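PDB 3DXQ: choline/ethanolamine kinase family protein from Mesorhizobium loti, which probably phosphorylates ethanolamine or a related small alcohol, using a protein-kinase-like fold. Local coordinates for residues D39-I44 with M84-I89; A132-Y137 with C250-T255; L173-C178 with S200-P205. One frame throughout, in Å; residues are numbered along the deposited sequence.

Interaction 1. Residues D39-I44 with M84-I89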
ATOM      1  N   ASP A  39     -25.999  -2.211  -1.947  1.00 46.91           N
ATOM      2  CA  ASP A  39     -25.128  -1.223  -2.578  1.00 45.75           C
ATOM      3  C   ASP A  39     -24.105  -0.670  -1.573  1.00 43.59           C
ATOM      4  O   ASP A  39     -23.420   0.304  -1.850  1.00 40.62           O
ATOM      5  CB  ASP A  39     -25.999  -0.098  -3.156  1.00 45.73           C
ATOM      6  CG  ASP A  39     -27.073  -0.635  -4.083  1.00 50.70           C
ATOM      7  OD1 ASP A  39     -26.711  -1.395  -4.987  1.00 54.44           O
ATOM      8  OD2 ASP A  39     -28.274  -0.328  -3.911  1.00 57.46           O
ATOM      9  N   LEU A  40     -24.021  -1.289  -0.396  1.00 42.34           N
ATOM     10  CA  LEU A  40     -23.094  -0.841   0.637  1.00 42.33           C
ATOM     11  C   LEU A  40     -22.086  -1.969   0.837  1.00 39.94           C
ATOM     12  O   LEU A  40     -22.361  -3.095   0.462  1.00 38.82           O
ATOM     13  CB  LEU A  40     -23.850  -0.535   1.935  1.00 42.86           C
ATOM     14  CG  LEU A  40     -24.980   0.495   1.854  1.00 44.51           C
ATOM     15  CD1 LEU A  40     -25.801   0.521   3.135  1.00 42.82           C
ATOM     16  CD2 LEU A  40     -24.446   1.869   1.566  1.00 45.45           C
ATOM     17  N   CYS A  41     -20.916  -1.649   1.372  1.00 39.04           N
ATOM     18  CA  CYS A  41     -19.883  -2.661   1.699  1.00 39.74           C
ATOM     19  C   CYS A  41     -19.634  -2.674   3.191  1.00 39.04           C
ATOM     20  O   CYS A  41     -19.472  -1.634   3.823  1.00 36.71           O
ATOM     21  CB  CYS A  41     -18.549  -2.371   1.038  1.00 37.73           C
ATOM     22  SG  CYS A  41     -18.527  -2.492  -0.692  1.00 46.35           S
ATOM     23  N   LEU A  42     -19.621  -3.867   3.740  1.00 40.81           N
ATOM     24  CA  LEU A  42     -19.357  -4.085   5.150  1.00 43.26           C
ATOM     25  C   LEU A  42     -17.911  -4.555   5.257  1.00 45.85           C
ATOM     26  O   LEU A  42     -17.537  -5.511   4.576  1.00 48.10           O
ATOM     27  CB  LEU A  42     -20.308  -5.157   5.671  1.00 41.99           C
ATOM     28  CG  LEU A  42     -20.289  -5.474   7.161  1.00 39.96           C
ATOM     29  CD1 LEU A  42     -20.711  -4.284   8.013  1.00 35.40           C
ATOM     30  CD2 LEU A  42     -21.213  -6.623   7.400  1.00 36.45           C
ATOM     31  N   ARG A  43     -17.094  -3.875   6.063  1.00 47.87           N
ATOM     32  CA  ARG A  43     -15.690  -4.258   6.266  1.00 50.46           C
ATOM     33  C   ARG A  43     -15.451  -4.697   7.722  1.00 51.91           C
ATOM     34  O   ARG A  43     -15.680  -3.921   8.651  1.00 52.18           O
ATOM     35  CB  ARG A  43     -14.778  -3.084   5.917  1.00 49.88           C
ATOM     36  CG  ARG A  43     -15.287  -2.227   4.752  1.00 52.12           C
ATOM     37  CD  ARG A  43     -14.255  -1.189   4.300  1.00 54.61           C
ATOM     38  NE  ARG A  43     -13.299  -1.732   3.321  1.00 58.86           N
ATOM     39  CZ  ARG A  43     -13.511  -1.802   2.002  1.00 60.02           C
ATOM     40  NH1 ARG A  43     -14.653  -1.370   1.464  1.00 56.14           N
ATOM     41  NH2 ARG A  43     -12.570  -2.312   1.203  1.00 57.12           N
ATOM     42  N   ILE A  44     -15.001  -5.940   7.919  1.00 53.48           N
ATOM     43  CA  ILE A  44     -14.738  -6.496   9.263  1.00 54.60           C
ATOM     44  C   ILE A  44     -13.231  -6.638   9.480  1.00 55.09           C
ATOM     45  O   ILE A  44     -12.532  -7.153   8.603  1.00 58.31           O
ATOM     46  CB  ILE A  44     -15.326  -7.904   9.450  1.00 53.97           C
ATOM     47  CG1 ILE A  44     -16.841  -7.939   9.199  1.00 56.82           C
ATOM     48  CG2 ILE A  44     -15.017  -8.416  10.871  1.00 57.26           C
ATOM     49  CD1 ILE A  44     -17.684  -7.926  10.460  1.00 54.66           C
HETATM   50  N   MSE A  84     -16.685  -1.167   9.503  1.00 47.25           N
HETATM   51  CA  MSE A  84     -16.859   0.039   8.689  1.00 47.62           C
HETATM   52  C   MSE A  84     -17.789  -0.204   7.493  1.00 47.36           C
HETATM   53  O   MSE A  84     -17.677  -1.225   6.798  1.00 46.33           O
HETATM   54  CB  MSE A  84     -15.489   0.534   8.231  1.00 46.01           C
HETATM   55  CG  MSE A  84     -15.496   1.842   7.499  1.00 45.69           C
HETATM   56 SE   MSE A  84     -13.745   2.182   6.687  0.75 43.90          SE
HETATM   57  CE  MSE A  84     -12.813   2.790   8.270  1.00 37.19           C
ATOM     58  N   VAL A  85     -18.723   0.723   7.279  1.00 46.22           N
ATOM     59  CA  VAL A  85     -19.617   0.652   6.128  1.00 45.80           C
ATOM     60  C   VAL A  85     -19.248   1.730   5.113  1.00 45.99           C
ATOM     61  O   VAL A  85     -19.214   2.911   5.439  1.00 47.81           O
ATOM     62  CB  VAL A  85     -21.076   0.835   6.517  1.00 45.40           C
ATOM     63  CG1 VAL A  85     -21.953   0.636   5.277  1.00 43.30           C
ATOM     64  CG2 VAL A  85     -21.460  -0.132   7.645  1.00 42.02           C
ATOM     65  N   THR A  86     -18.957   1.312   3.888  1.00 45.28           N
ATOM     66  CA  THR A  86     -18.661   2.231   2.808  1.00 43.93           C
ATOM     67  C   THR A  86     -19.676   2.024   1.706  1.00 43.27           C
ATOM     68  O   THR A  86     -20.462   1.088   1.756  1.00 42.09           O
ATOM     69  CB  THR A  86     -17.254   1.988   2.253  1.00 43.02           C
ATOM     70  OG1 THR A  86     -17.159   0.640   1.780  1.00 37.81           O
ATOM     71  CG2 THR A  86     -16.236   2.207   3.331  1.00 40.49           C
ATOM     72  N   ARG A  87     -19.653   2.894   0.710  1.00 43.90           N
ATOM     73  CA  ARG A  87     -20.568   2.762  -0.392  1.00 45.26           C
ATOM     74  C   ARG A  87     -19.903   1.887  -1.434  1.00 44.77           C
ATOM     75  O   ARG A  87     -18.703   2.003  -1.670  1.00 45.36           O
ATOM     76  CB  ARG A  87     -20.964   4.131  -0.951  1.00 45.85           C
ATOM     77  CG  ARG A  87     -21.901   4.022  -2.140  1.00 47.72           C
ATOM     78  CD  ARG A  87     -22.733   5.273  -2.371  1.00 45.97           C
ATOM     79  NE  ARG A  87     -24.026   5.161  -1.713  1.00 46.08           N
ATOM     80  CZ  ARG A  87     -24.374   5.793  -0.603  1.00 38.08           C
ATOM     81  NH1 ARG A  87     -23.553   6.623   0.021  1.00 47.98           N
ATOM     82  NH2 ARG A  87     -25.566   5.596  -0.121  1.00 38.50           N
ATOM     83  N   TYR A  88     -20.681   0.999  -2.040  1.00 44.30           N
ATOM     84  CA  TYR A  88     -20.163   0.144  -3.083  1.00 45.22           C
ATOM     85  C   TYR A  88     -20.162   0.898  -4.389  1.00 45.44           C
ATOM     86  O   TYR A  88     -21.158   1.519  -4.754  1.00 44.01           O
ATOM     87  CB  TYR A  88     -20.980  -1.132  -3.266  1.00 46.53           C
ATOM     88  CG  TYR A  88     -20.483  -2.002  -4.405  1.00 43.87           C
ATOM     89  CD1 TYR A  88     -19.255  -2.659  -4.321  1.00 45.48           C
ATOM     90  CD2 TYR A  88     -21.240  -2.175  -5.560  1.00 47.02           C
ATOM     91  CE1 TYR A  88     -18.788  -3.474  -5.361  1.00 42.62           C
ATOM     92  CE2 TYR A  88     -20.786  -2.994  -6.606  1.00 51.47           C
ATOM     93  CZ  TYR A  88     -19.557  -3.636  -6.494  1.00 47.76           C
ATOM     94  OH  TYR A  88     -19.100  -4.432  -7.516  1.00 48.20           O
ATOM     95  N   ILE A  89     -19.036   0.778  -5.088  1.00 46.41           N
ATOM     96  CA  ILE A  89     -18.819   1.340  -6.414  1.00 45.91           C
ATOM     97  C   ILE A  89     -19.155   0.321  -7.516  1.00 47.09           C
ATOM     98  O   ILE A  89     -18.366  -0.593  -7.817  1.00 46.71           O
ATOM     99  CB  ILE A  89     -17.361   1.734  -6.543  1.00 45.70           C
ATOM    100  CG1 ILE A  89     -17.067   2.826  -5.529  1.00 44.48           C
ATOM    101  CG2 ILE A  89     -17.054   2.212  -7.950  1.00 48.88           C
ATOM    102  CD1 ILE A  89     -15.583   3.089  -5.371  1.00 54.28           C
TER
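Cys41 and Thr86 form the hydrogen-bonded pair midway along two antiparallel strands, with Cys41 N to Thr86 O at 2.8 Å and Thr86 N to Cys41 O at 3.0 Å. Arg43 and Met84, a selenomethionine, make the next such pair; the Arg43 N to Met84 O bond measures 2.8 Å. Beyond the strand end the ladder gains one more rung, Tyr88 N to Asp39 O at 2.8 Å, its donor tilted 34° from the carbonyl plane.

A side-chain bond runs over the same ground. Thr86 OG1 sits between its own backbone N and carbonyl carbon (chi1 59°), and Arg43 NH1 donates to it at 3.2 Å. The hydroxyl lies close to the guanidinium plane, but the N-H points only roughly at it, with 136° at the hydrogen. The arginine bends at its third torsion, which turns the guanidinium back along the face shared by Cys41 and Thr86.

Sulfur meets an aromatic ring at the end of this face: Cys41 SG approaches the edge of the Tyr88 ring, 3.7 Å from Tyr88 CD1. Apolar contacts lie on the reverse face, where Leu42 CD1 and Val85 CG2 are 4.2 Å apart and Leu40 CB packs on Val85 CG1 at 4.0 Å. Leu40 CD2 also lies over one face of the Arg87 guanidinium, whose NH1 pairs with Glu73.

These are the third and fifth strands, in sequence, of the five-stranded N-lobe sheet of a kinase-like fold, neighbours in its 1-2-3-5-4 order; in such folds the fifth strand leads into the interlobe linker. The chemistry is divided: the face of Leu42 and Val85 is apolar, with the Arg87-Glu73 salt bridge beside Leu40; on the other, Thr86 OG1 gives the Arg43 guanidinium one polar hold, probably limiting how it turns.

Interaction 2. Residues A132-Y137 with C250-T255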
ATOM      1  N   ALA A 132      12.687   3.877  10.824  1.00 48.18           N
ATOM      2  CA  ALA A 132      12.420   3.521  12.216  1.00 48.53           C
ATOM      3  C   ALA A 132      11.970   2.060  12.205  1.00 49.26           C
ATOM      4  O   ALA A 132      12.571   1.195  12.872  1.00 48.48           O
ATOM      5  CB  ALA A 132      11.354   4.410  12.807  1.00 46.73           C
HETATM    6  N   MSE A 133      10.950   1.785  11.394  1.00 49.63           N
HETATM    7  CA  MSE A 133      10.433   0.423  11.269  1.00 51.00           C
HETATM    8  C   MSE A 133      11.513  -0.584  10.865  1.00 49.24           C
HETATM    9  O   MSE A 133      11.581  -1.673  11.429  1.00 50.95           O
HETATM   10  CB  MSE A 133       9.271   0.367  10.285  1.00 49.09           C
HETATM   11  CG  MSE A 133       8.033   1.031  10.822  1.00 50.07           C
HETATM   12 SE   MSE A 133       6.552   0.937   9.569  0.75 58.29          SE
HETATM   13  CE  MSE A 133       5.544   2.704  10.072  1.00 52.72           C
ATOM     14  N   ILE A 134      12.352  -0.214   9.902  1.00 47.52           N
ATOM     15  CA  ILE A 134      13.414  -1.103   9.427  1.00 46.80           C
ATOM     16  C   ILE A 134      14.386  -1.471  10.540  1.00 47.41           C
ATOM     17  O   ILE A 134      14.677  -2.638  10.737  1.00 46.78           O
ATOM     18  CB  ILE A 134      14.179  -0.488   8.232  1.00 46.57           C
ATOM     19  CG1 ILE A 134      13.313  -0.574   6.976  1.00 40.38           C
ATOM     20  CG2 ILE A 134      15.487  -1.227   7.970  1.00 41.66           C
ATOM     21  CD1 ILE A 134      13.824   0.236   5.827  1.00 34.18           C
ATOM     22  N   ASP A 135      14.875  -0.469  11.257  1.00 48.71           N
ATOM     23  CA  ASP A 135      15.773  -0.689  12.386  1.00 50.64           C
ATOM     24  C   ASP A 135      15.117  -1.532  13.466  1.00 51.12           C
ATOM     25  O   ASP A 135      15.762  -2.347  14.121  1.00 51.10           O
ATOM     26  CB  ASP A 135      16.168   0.648  13.016  1.00 51.76           C
ATOM     27  CG  ASP A 135      17.012   1.511  12.100  1.00 52.81           C
ATOM     28  OD1 ASP A 135      17.688   0.977  11.199  1.00 57.43           O
ATOM     29  OD2 ASP A 135      16.997   2.740  12.295  1.00 52.99           O
ATOM     30  N   ASP A 136      13.833  -1.297  13.666  1.00 52.50           N
ATOM     31  CA  ASP A 136      13.068  -2.018  14.655  1.00 54.23           C
ATOM     32  C   ASP A 136      13.143  -3.516  14.355  1.00 54.05           C
ATOM     33  O   ASP A 136      13.613  -4.298  15.200  1.00 53.92           O
ATOM     34  CB  ASP A 136      11.622  -1.509  14.620  1.00 55.67           C
ATOM     35  CG  ASP A 136      10.850  -1.844  15.867  1.00 61.82           C
ATOM     36  OD1 ASP A 136      11.231  -2.806  16.581  1.00 69.10           O
ATOM     37  OD2 ASP A 136       9.843  -1.142  16.117  1.00 70.30           O
ATOM     38  N   TYR A 137      12.715  -3.896  13.141  1.00 53.14           N
ATOM     39  CA  TYR A 137      12.709  -5.303  12.703  1.00 52.42           C
ATOM     40  C   TYR A 137      14.113  -5.926  12.762  1.00 51.99           C
ATOM     41  O   TYR A 137      14.282  -7.096  13.146  1.00 51.84           O
ATOM     42  CB  TYR A 137      12.113  -5.458  11.287  1.00 52.56           C
ATOM     43  CG  TYR A 137      10.652  -5.046  11.124  1.00 53.09           C
ATOM     44  CD1 TYR A 137       9.767  -5.041  12.201  1.00 52.69           C
ATOM     45  CD2 TYR A 137      10.149  -4.721   9.865  1.00 53.80           C
ATOM     46  CE1 TYR A 137       8.427  -4.674  12.034  1.00 53.07           C
ATOM     47  CE2 TYR A 137       8.810  -4.356   9.689  1.00 53.28           C
ATOM     48  CZ  TYR A 137       7.961  -4.338  10.774  1.00 53.55           C
ATOM     49  OH  TYR A 137       6.659  -3.991  10.592  1.00 54.77           O
ATOM     50  N   CYS A 250      10.842  -0.705  -0.144  1.00 47.77           N
ATOM     51  CA  CYS A 250       9.541  -1.314   0.051  1.00 46.57           C
ATOM     52  C   CYS A 250       9.667  -2.819   0.178  1.00 45.65           C
ATOM     53  O   CYS A 250       9.164  -3.421   1.107  1.00 43.42           O
ATOM     54  CB  CYS A 250       8.644  -0.970  -1.128  1.00 48.03           C
ATOM     55  SG  CYS A 250       6.945  -1.442  -0.906  1.00 53.41           S
ATOM     56  N   ASP A 251      10.367  -3.434  -0.758  1.00 47.29           N
ATOM     57  CA  ASP A 251      10.642  -4.866  -0.670  1.00 45.90           C
ATOM     58  C   ASP A 251      11.393  -5.222   0.602  1.00 46.15           C
ATOM     59  O   ASP A 251      11.101  -6.239   1.233  1.00 48.39           O
ATOM     60  CB  ASP A 251      11.466  -5.345  -1.867  1.00 45.53           C
ATOM     61  CG  ASP A 251      10.616  -5.855  -3.023  1.00 47.45           C
ATOM     62  OD1 ASP A 251       9.471  -6.285  -2.805  1.00 49.28           O
ATOM     63  OD2 ASP A 251      11.122  -5.856  -4.163  1.00 51.30           O
ATOM     64  N   LEU A 252      12.376  -4.412   0.968  1.00 45.72           N
ATOM     65  CA  LEU A 252      13.182  -4.695   2.155  1.00 46.28           C
ATOM     66  C   LEU A 252      12.330  -4.684   3.422  1.00 46.76           C
ATOM     67  O   LEU A 252      12.462  -5.569   4.271  1.00 47.42           O
ATOM     68  CB  LEU A 252      14.311  -3.669   2.302  1.00 46.35           C
ATOM     69  CG  LEU A 252      15.252  -3.905   3.485  1.00 46.47           C
ATOM     70  CD1 LEU A 252      15.966  -5.218   3.347  1.00 41.20           C
ATOM     71  CD2 LEU A 252      16.237  -2.786   3.581  1.00 45.70           C
ATOM     72  N   LEU A 253      11.483  -3.661   3.547  1.00 46.13           N
ATOM     73  CA  LEU A 253      10.596  -3.505   4.704  1.00 46.88           C
ATOM     74  C   LEU A 253       9.795  -4.770   4.936  1.00 47.83           C
ATOM     75  O   LEU A 253       9.860  -5.378   6.004  1.00 48.75           O
ATOM     76  CB  LEU A 253       9.638  -2.330   4.498  1.00 46.44           C
ATOM     77  CG  LEU A 253       8.634  -2.085   5.625  1.00 48.04           C
ATOM     78  CD1 LEU A 253       9.410  -1.692   6.877  1.00 40.50           C
ATOM     79  CD2 LEU A 253       7.595  -1.029   5.252  1.00 44.54           C
ATOM     80  N   TRP A 254       9.059  -5.164   3.905  1.00 49.18           N
ATOM     81  CA  TRP A 254       8.223  -6.344   3.961  1.00 49.50           C
ATOM     82  C   TRP A 254       9.049  -7.625   4.089  1.00 49.80           C
ATOM     83  O   TRP A 254       8.657  -8.542   4.804  1.00 50.12           O
ATOM     84  CB  TRP A 254       7.299  -6.384   2.752  1.00 49.84           C
ATOM     85  CG  TRP A 254       6.249  -5.326   2.841  1.00 51.79           C
ATOM     86  CD1 TRP A 254       6.134  -4.206   2.075  1.00 50.25           C
ATOM     87  CD2 TRP A 254       5.162  -5.296   3.764  1.00 54.76           C
ATOM     88  NE1 TRP A 254       5.038  -3.476   2.462  1.00 50.61           N
ATOM     89  CE2 TRP A 254       4.422  -4.126   3.498  1.00 53.51           C
ATOM     90  CE3 TRP A 254       4.739  -6.153   4.794  1.00 55.26           C
ATOM     91  CZ2 TRP A 254       3.282  -3.790   4.218  1.00 54.32           C
ATOM     92  CZ3 TRP A 254       3.609  -5.817   5.512  1.00 53.61           C
ATOM     93  CH2 TRP A 254       2.891  -4.645   5.219  1.00 52.97           C
ATOM     94  N   THR A 255      10.191  -7.701   3.416  1.00 49.55           N
ATOM     95  CA  THR A 255      11.050  -8.874   3.575  1.00 49.78           C
ATOM     96  C   THR A 255      11.328  -9.141   5.054  1.00 51.15           C
ATOM     97  O   THR A 255      11.116 -10.255   5.538  1.00 51.43           O
ATOM     98  CB  THR A 255      12.381  -8.698   2.859  1.00 49.47           C
ATOM     99  OG1 THR A 255      12.163  -8.769   1.446  1.00 53.06           O
ATOM    100  CG2 THR A 255      13.371  -9.787   3.272  1.00 43.84           C
TER
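Leu253 CD1 is the focus of the packing, reaching three residues of helix 130-141 at once: Tyr137 CE2 at 3.9 Å, Met133 CB at 4.0 Å and Ile134 CG1 at 4.1 Å. The leucine gets there because its CG stands anti to the backbone N (chi1 179°), which throws the branched end across the gap between the helices. It meets the tyrosine ring obliquely, and Tyr137 CD2 is 3.9 Å from Leu253 O. Deeper in, Ile134 CD1 reaches Leu252 CD2 at 4.5 Å, a looser touch; Leu252 is backed by Val155 and Ala159 of helix 152-167. The two helical segments run in roughly the same direction, 37° apart with axes 9.8 Å from each other, and belong to the largely helical C-lobe of the kinase-like fold. Helix 130-141 is also tied to helix 152-167 by a salt bridge from Asp135 to Arg163. Toward solvent the contact thins. Met133, a selenomethionine, gives only its CB to Leu253, and its extended chain then carries the selenium away from residues 250-255.

Interaction 3. Residues L173-C178 with S200-P205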
ATOM      1  N   LEU A 173       6.380  16.294   1.816  1.00 40.18           N
ATOM      2  CA  LEU A 173       5.565  15.490   2.722  1.00 41.50           C
ATOM      3  C   LEU A 173       4.095  15.578   2.286  1.00 42.41           C
ATOM      4  O   LEU A 173       3.522  16.662   2.126  1.00 40.55           O
ATOM      5  CB  LEU A 173       5.719  15.983   4.160  1.00 41.84           C
ATOM      6  CG  LEU A 173       5.524  14.936   5.264  1.00 47.12           C
ATOM      7  CD1 LEU A 173       6.703  13.920   5.308  1.00 45.54           C
ATOM      8  CD2 LEU A 173       5.365  15.618   6.602  1.00 43.64           C
ATOM      9  N   ALA A 174       3.493  14.425   2.055  1.00 42.98           N
ATOM     10  CA  ALA A 174       2.136  14.383   1.580  1.00 42.75           C
ATOM     11  C   ALA A 174       1.352  13.304   2.324  1.00 43.70           C
ATOM     12  O   ALA A 174       1.946  12.351   2.869  1.00 43.19           O
ATOM     13  CB  ALA A 174       2.144  14.097   0.085  1.00 42.05           C
ATOM     14  N   ALA A 175       0.026  13.470   2.348  1.00 41.88           N
ATOM     15  CA  ALA A 175      -0.885  12.446   2.856  1.00 40.87           C
ATOM     16  C   ALA A 175      -0.846  11.205   1.949  1.00 39.63           C
ATOM     17  O   ALA A 175      -1.460  11.188   0.902  1.00 37.23           O
ATOM     18  CB  ALA A 175      -2.313  13.009   2.910  1.00 41.46           C
ATOM     19  N   CYS A 176      -0.123  10.167   2.367  1.00 41.79           N
ATOM     20  CA  CYS A 176       0.074   8.983   1.546  1.00 41.75           C
ATOM     21  C   CYS A 176      -0.658   7.748   2.031  1.00 41.03           C
ATOM     22  O   CYS A 176      -0.815   7.529   3.222  1.00 40.54           O
ATOM     23  CB  CYS A 176       1.562   8.678   1.467  1.00 42.93           C
ATOM     24  SG  CYS A 176       2.503   9.993   0.694  1.00 47.31           S
ATOM     25  N   HIS A 177      -1.072   6.921   1.077  1.00 41.11           N
ATOM     26  CA  HIS A 177      -1.748   5.674   1.387  1.00 41.47           C
ATOM     27  C   HIS A 177      -0.799   4.679   2.052  1.00 42.93           C
ATOM     28  O   HIS A 177      -1.212   3.961   2.953  1.00 44.86           O
ATOM     29  CB  HIS A 177      -2.306   5.059   0.120  1.00 40.74           C
ATOM     30  CG  HIS A 177      -3.048   3.791   0.354  1.00 40.27           C
ATOM     31  ND1 HIS A 177      -2.405   2.589   0.567  1.00 34.97           N
ATOM     32  CD2 HIS A 177      -4.378   3.533   0.409  1.00 35.73           C
ATOM     33  CE1 HIS A 177      -3.312   1.642   0.753  1.00 44.36           C
ATOM     34  NE2 HIS A 177      -4.516   2.187   0.659  1.00 39.74           N
ATOM     35  N   CYS A 178       0.441   4.610   1.559  1.00 42.00           N
ATOM     36  CA  CYS A 178       1.523   3.810   2.165  1.00 44.62           C
ATOM     37  C   CYS A 178       1.543   2.302   1.944  1.00 44.81           C
ATOM     38  O   CYS A 178       2.582   1.684   2.131  1.00 44.65           O
ATOM     39  CB  CYS A 178       1.639   4.099   3.655  1.00 45.15           C
ATOM     40  SG  CYS A 178       2.124   5.790   3.972  1.00 48.99           S
ATOM     41  N   SER A 200      -2.058   4.380   6.409  1.00 51.02           N
ATOM     42  CA  SER A 200      -1.912   5.760   5.957  1.00 50.95           C
ATOM     43  C   SER A 200      -1.074   6.566   6.895  1.00 50.44           C
ATOM     44  O   SER A 200      -1.014   6.260   8.079  1.00 52.58           O
ATOM     45  CB  SER A 200      -3.274   6.448   5.855  1.00 52.22           C
ATOM     46  OG  SER A 200      -4.119   5.781   4.949  1.00 53.14           O
ATOM     47  N   GLY A 201      -0.455   7.611   6.349  1.00 49.19           N
ATOM     48  CA  GLY A 201       0.381   8.540   7.109  1.00 48.77           C
ATOM     49  C   GLY A 201       0.996   9.634   6.222  1.00 48.35           C
ATOM     50  O   GLY A 201       0.896   9.592   4.988  1.00 48.73           O
HETATM   51  N   MSE A 202       1.615  10.633   6.847  1.00 45.24           N
HETATM   52  CA  MSE A 202       2.335  11.652   6.107  1.00 42.09           C
HETATM   53  C   MSE A 202       3.617  10.937   5.687  1.00 44.54           C
HETATM   54  O   MSE A 202       4.184  10.188   6.485  1.00 46.21           O
HETATM   55  CB  MSE A 202       2.648  12.860   6.987  1.00 40.47           C
HETATM   56  CG  MSE A 202       1.443  13.533   7.591  1.00 39.60           C
HETATM   57 SE   MSE A 202       0.090  13.946   6.220  0.75 33.74          SE
HETATM   58  CE  MSE A 202       1.164  15.267   5.164  1.00 31.64           C
ATOM     59  N   ASN A 203       4.052  11.154   4.443  1.00 42.99           N
ATOM     60  CA  ASN A 203       5.180  10.456   3.878  1.00 39.90           C
ATOM     61  C   ASN A 203       5.687  11.186   2.628  1.00 39.72           C
ATOM     62  O   ASN A 203       5.086  12.169   2.165  1.00 39.04           O
ATOM     63  CB  ASN A 203       4.729   9.034   3.513  1.00 39.18           C
ATOM     64  CG  ASN A 203       5.892   8.062   3.311  1.00 37.47           C
ATOM     65  OD1 ASN A 203       7.055   8.418   3.439  1.00 38.46           O
ATOM     66  ND2 ASN A 203       5.561   6.823   2.987  1.00 32.50           N
ATOM     67  N   ASP A 204       6.824  10.721   2.111  1.00 39.59           N
ATOM     68  CA  ASP A 204       7.337  11.160   0.815  1.00 39.14           C
ATOM     69  C   ASP A 204       6.369  10.601  -0.223  1.00 39.68           C
ATOM     70  O   ASP A 204       6.272   9.389  -0.356  1.00 39.96           O
ATOM     71  CB  ASP A 204       8.723  10.580   0.605  1.00 38.48           C
ATOM     72  CG  ASP A 204       9.378  11.042  -0.665  1.00 40.96           C
ATOM     73  OD1 ASP A 204       8.689  11.605  -1.544  1.00 34.69           O
ATOM     74  OD2 ASP A 204      10.611  10.805  -0.765  1.00 42.32           O
ATOM     75  N   PRO A 205       5.652  11.476  -0.954  1.00 40.20           N
ATOM     76  CA  PRO A 205       4.654  11.051  -1.911  1.00 39.94           C
ATOM     77  C   PRO A 205       5.125   9.964  -2.852  1.00 40.53           C
ATOM     78  O   PRO A 205       4.318   9.133  -3.263  1.00 42.74           O
ATOM     79  CB  PRO A 205       4.368  12.339  -2.711  1.00 42.68           C
ATOM     80  CG  PRO A 205       5.451  13.279  -2.367  1.00 40.95           C
ATOM     81  CD  PRO A 205       5.796  12.940  -0.970  1.00 41.18           C
TER
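Met202, a selenomethionine, folds back over strand 174-176: bends at its second and third torsions (chi2 -51°, chi3 -65°) bring CE to 3.5 Å from Ala175 N, with SE 4.2 Å from Ala175 CB. Leu173 crosses this side chain at about a right angle and sets CD2 3.9 Å from Met202 CB. On the reverse face Cys176 points its sulfur at the turn after the second strand, SG lying 3.5 Å from Pro205 CA and 3.7 Å from Asn203 CB. Between the two faces runs a short antiparallel ladder in which Ala174 N donates to Asn203 O at 2.8 Å and Cys176 N to Gly201 O at 2.9 Å; each pair also has its return bond.

His177, Asp179 and Asn184 fit the HxDxxxxN (Brenner) motif of these phosphotransferases, probably marking the catalytic loop. The backbone N of His177 and that of Cys178 are held by the Asp208 carboxylate, resembling the helix-F aspartate that anchors this loop in protein kinases. His118 of helix 106-118 covers the face of Ala174, Cys176 and Pro205, Met202 pairs by backbone with Phe126 and Phe128, and Asp204, its OD2 bonded to Tyr246 OH, caps Leu206 N through OD1 as helix 206-215 begins.

In the fold
Interaction 1 belongs to the N-lobe sheet, partly buried, its centre about 20 Å from the centre of the chain; interactions 2 and 3 are buried in the C-lobe, with centres about 17 Å apart. Both strand pairings rest on backbone hydrogen bonds and bury similar areas, but interaction 1 adds a bond from a partly exposed arginine to a buried threonine, whereas in interaction 3 the bonds across the segments are all backbone and side chains meet by packing. Interaction 2 buries less than half as much surface and joins helices by apolar side chains. No secondary-structure element is shared among the three. Interactions 1 and 2 lie on opposite sides of the chain centre, and residues 173-178 and 200-205 both fall in sequence between the helices of interaction 2.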